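Local coordinates for endo-polygalacturonase (Pectobacterium carotovorum subsp. carotovorum, PDB 1BHE), which hydrolyses the alpha-1,4 glycosidic bonds of polygalacturonic acid within the chain and takes part in the maceration and soft-rotting of plant tissue, at residues Ser13-Leu18 with Asn34-Gly39. Numbering follows the deposited sequence.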
ATOM      1  N   SER A  13      17.777 -19.201   0.693  1.00 13.28           N
ATOM      2  CA  SER A  13      18.777 -19.628   1.674  1.00 13.65           C
ATOM      3  C   SER A  13      19.597 -18.386   2.012  1.00 13.64           C
ATOM      4  O   SER A  13      19.629 -17.437   1.211  1.00 12.59           O
ATOM      5  CB  SER A  13      19.644 -20.749   1.122  1.00 15.00           C
ATOM      6  OG  SER A  13      20.624 -20.227   0.235  1.00 16.47           O
ATOM      7  N   SER A  14      20.207 -18.334   3.188  1.00 12.96           N
ATOM      8  CA  SER A  14      20.951 -17.147   3.585  1.00 13.40           C
ATOM      9  C   SER A  14      22.359 -17.120   3.011  1.00 13.38           C
ATOM     10  O   SER A  14      23.018 -18.164   2.923  1.00 13.69           O
ATOM     11  CB  SER A  14      21.033 -17.091   5.118  1.00 14.14           C
ATOM     12  OG  SER A  14      21.767 -18.224   5.562  1.00 15.56           O
ATOM     13  N   CYS A  15      22.836 -15.933   2.658  1.00 12.17           N
ATOM     14  CA  CYS A  15      24.209 -15.772   2.196  1.00 11.99           C
ATOM     15  C   CYS A  15      25.117 -15.468   3.389  1.00 13.22           C
ATOM     16  O   CYS A  15      26.276 -15.870   3.462  1.00 13.13           O
ATOM     17  CB  CYS A  15      24.364 -14.625   1.200  1.00 11.45           C
ATOM     18  SG  CYS A  15      23.757 -13.007   1.755  1.00 10.45           S
ATOM     19  N   THR A  16      24.561 -14.699   4.310  1.00 14.01           N
ATOM     20  CA  THR A  16      25.231 -14.217   5.509  1.00 15.20           C
ATOM     21  C   THR A  16      24.217 -14.142   6.648  1.00 15.06           C
ATOM     22  O   THR A  16      23.035 -13.884   6.396  1.00 15.13           O
ATOM     23  CB  THR A  16      25.781 -12.794   5.267  1.00 15.76           C
ATOM     24  OG1 THR A  16      26.812 -12.812   4.264  1.00 16.68           O
ATOM     25  CG2 THR A  16      26.369 -12.169   6.521  1.00 17.09           C
ATOM     26  N   THR A  17      24.660 -14.371   7.878  1.00 14.42           N
ATOM     27  CA  THR A  17      23.759 -14.273   9.025  1.00 13.90           C
ATOM     28  C   THR A  17      24.319 -13.238   9.997  1.00 13.29           C
ATOM     29  O   THR A  17      25.500 -13.311  10.344  1.00 13.64           O
ATOM     30  CB  THR A  17      23.532 -15.618   9.723  1.00 14.36           C
ATOM     31  OG1 THR A  17      22.941 -16.538   8.793  1.00 14.46           O
ATOM     32  CG2 THR A  17      22.586 -15.468  10.909  1.00 13.79           C
ATOM     33  N   LEU A  18      23.503 -12.265  10.374  1.00 11.46           N
ATOM     34  CA  LEU A  18      23.900 -11.209  11.288  1.00 11.30           C
ATOM     35  C   LEU A  18      23.137 -11.358  12.604  1.00 11.11           C
ATOM     36  O   LEU A  18      22.003 -11.826  12.602  1.00 10.71           O
ATOM     37  CB  LEU A  18      23.637  -9.814  10.709  1.00 10.63           C
ATOM     38  CG  LEU A  18      24.204  -9.502   9.320  1.00 10.84           C
ATOM     39  CD1 LEU A  18      23.634  -8.191   8.791  1.00 10.33           C
ATOM     40  CD2 LEU A  18      25.728  -9.451   9.333  1.00 10.63           C
ATOM     41  N   ASN A  34      25.511  -5.808   0.155  1.00  9.66           N
ATOM     42  CA  ASN A  34      26.391  -5.559  -0.976  1.00 10.50           C
ATOM     43  C   ASN A  34      27.323  -6.702  -1.348  1.00 11.44           C
ATOM     44  O   ASN A  34      28.057  -6.547  -2.340  1.00 12.58           O
ATOM     45  CB  ASN A  34      27.229  -4.291  -0.742  1.00  9.93           C
ATOM     46  CG  ASN A  34      26.388  -3.032  -0.706  1.00 10.79           C
ATOM     47  OD1 ASN A  34      25.215  -3.030  -1.088  1.00  9.68           O
ATOM     48  ND2 ASN A  34      26.993  -1.937  -0.245  1.00 11.29           N
ATOM     49  N   ASN A  35      27.376  -7.802  -0.617  1.00 11.81           N
ATOM     50  CA  ASN A  35      28.232  -8.926  -0.972  1.00 12.92           C
ATOM     51  C   ASN A  35      27.467 -10.240  -0.847  1.00 12.03           C
ATOM     52  O   ASN A  35      28.010 -11.284  -0.497  1.00 11.88           O
ATOM     53  CB  ASN A  35      29.500  -8.947  -0.106  1.00 15.29           C
ATOM     54  CG  ASN A  35      30.556  -9.883  -0.671  1.00 17.21           C
ATOM     55  OD1 ASN A  35      30.604 -10.115  -1.879  1.00 17.43           O
ATOM     56  ND2 ASN A  35      31.395 -10.439   0.199  1.00 18.49           N
ATOM     57  N   CYS A  36      26.175 -10.208  -1.161  1.00 11.48           N
ATOM     58  CA  CYS A  36      25.305 -11.372  -1.064  1.00 10.41           C
ATOM     59  C   CYS A  36      25.050 -12.034  -2.408  1.00 10.54           C
ATOM     60  O   CYS A  36      24.668 -11.375  -3.379  1.00  9.89           O
ATOM     61  CB  CYS A  36      23.977 -10.922  -0.432  1.00 10.31           C
ATOM     62  SG  CYS A  36      22.880 -12.267   0.060  1.00  9.71           S
ATOM     63  N   ASP A  37      25.296 -13.337  -2.518  1.00  9.81           N
ATOM     64  CA  ASP A  37      25.109 -14.070  -3.758  1.00 10.97           C
ATOM     65  C   ASP A  37      23.689 -13.928  -4.311  1.00 10.96           C
ATOM     66  O   ASP A  37      22.709 -13.874  -3.573  1.00  9.74           O
ATOM     67  CB  ASP A  37      25.393 -15.563  -3.557  1.00 12.16           C
ATOM     68  CG  ASP A  37      26.854 -15.919  -3.388  1.00 14.49           C
ATOM     69  OD1 ASP A  37      27.744 -15.077  -3.626  1.00 14.05           O
ATOM     70  OD2 ASP A  37      27.118 -17.088  -2.997  1.00 15.53           O
ATOM     71  N   GLN A  38      23.588 -13.886  -5.634  1.00 11.32           N
ATOM     72  CA  GLN A  38      22.305 -13.830  -6.329  1.00 11.84           C
ATOM     73  C   GLN A  38      21.410 -14.976  -5.875  1.00 10.94           C
ATOM     74  O   GLN A  38      21.853 -16.125  -5.745  1.00 10.06           O
ATOM     75  CB  GLN A  38      22.547 -13.893  -7.845  1.00 13.76           C
ATOM     76  CG  GLN A  38      21.347 -14.167  -8.723  1.00 16.39           C
ATOM     77  CD  GLN A  38      21.613 -14.128 -10.211  1.00 18.61           C
ATOM     78  OE1 GLN A  38      22.471 -13.390 -10.704  1.00 19.73           O
ATOM     79  NE2 GLN A  38      20.865 -14.919 -10.987  1.00 19.15           N
ATOM     80  N   GLY A  39      20.151 -14.670  -5.568  1.00  9.21           N
ATOM     81  CA  GLY A  39      19.189 -15.671  -5.146  1.00  9.63           C
ATOM     82  C   GLY A  39      19.217 -16.037  -3.673  1.00  9.08           C
ATOM     83  O   GLY A  39      18.450 -16.898  -3.230  1.00  8.12           O
TER
HETATM   84  O   HOH W   1      18.339 -19.486  -2.099  1.00 14.32           O
HETATM   85  O   HOH W   2      27.241 -10.722   2.568  1.00 13.58           O
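Cys15 and Cys36 join the two segments covalently. From Cys15, CB points toward segment 34-39 and passes 4.0 Å from Asp37 N, a plain packing approach. One bond further, SG lies between the backbone N and the carbonyl carbon (chi1 55°) and meets Cys36 SG at 2.0 Å. The Cys36 sulfur is reached differently, extended anti to its own N, and the two CB-S arms are twisted by -110° about the S-S bond. Cysteine suits both places because only a pair of cysteines can form a disulfide, here the sole direct bond across, with no hydrogen bond between the segments beside it. In this family 28 right-handed parallel beta-helix, the disulfide lies near one end of the solenoid. It fastens the first strand, 14-19, to the loop that leaves helix 26-33 and leads into strand 41-45, the parallel neighbour of that first strand. Water bridges flank it. One water accepts from Ser13 N and donates to Gly39 O, 2.8 Å away; Gly39 suits its turn because its positive phi would press a side chain against the preceding carbonyl. Thr16 suits the other flank because its hydroxyl OG1 can hydrogen-bond a second water, 2.7 Å away, which donates weakly to Asn35 O.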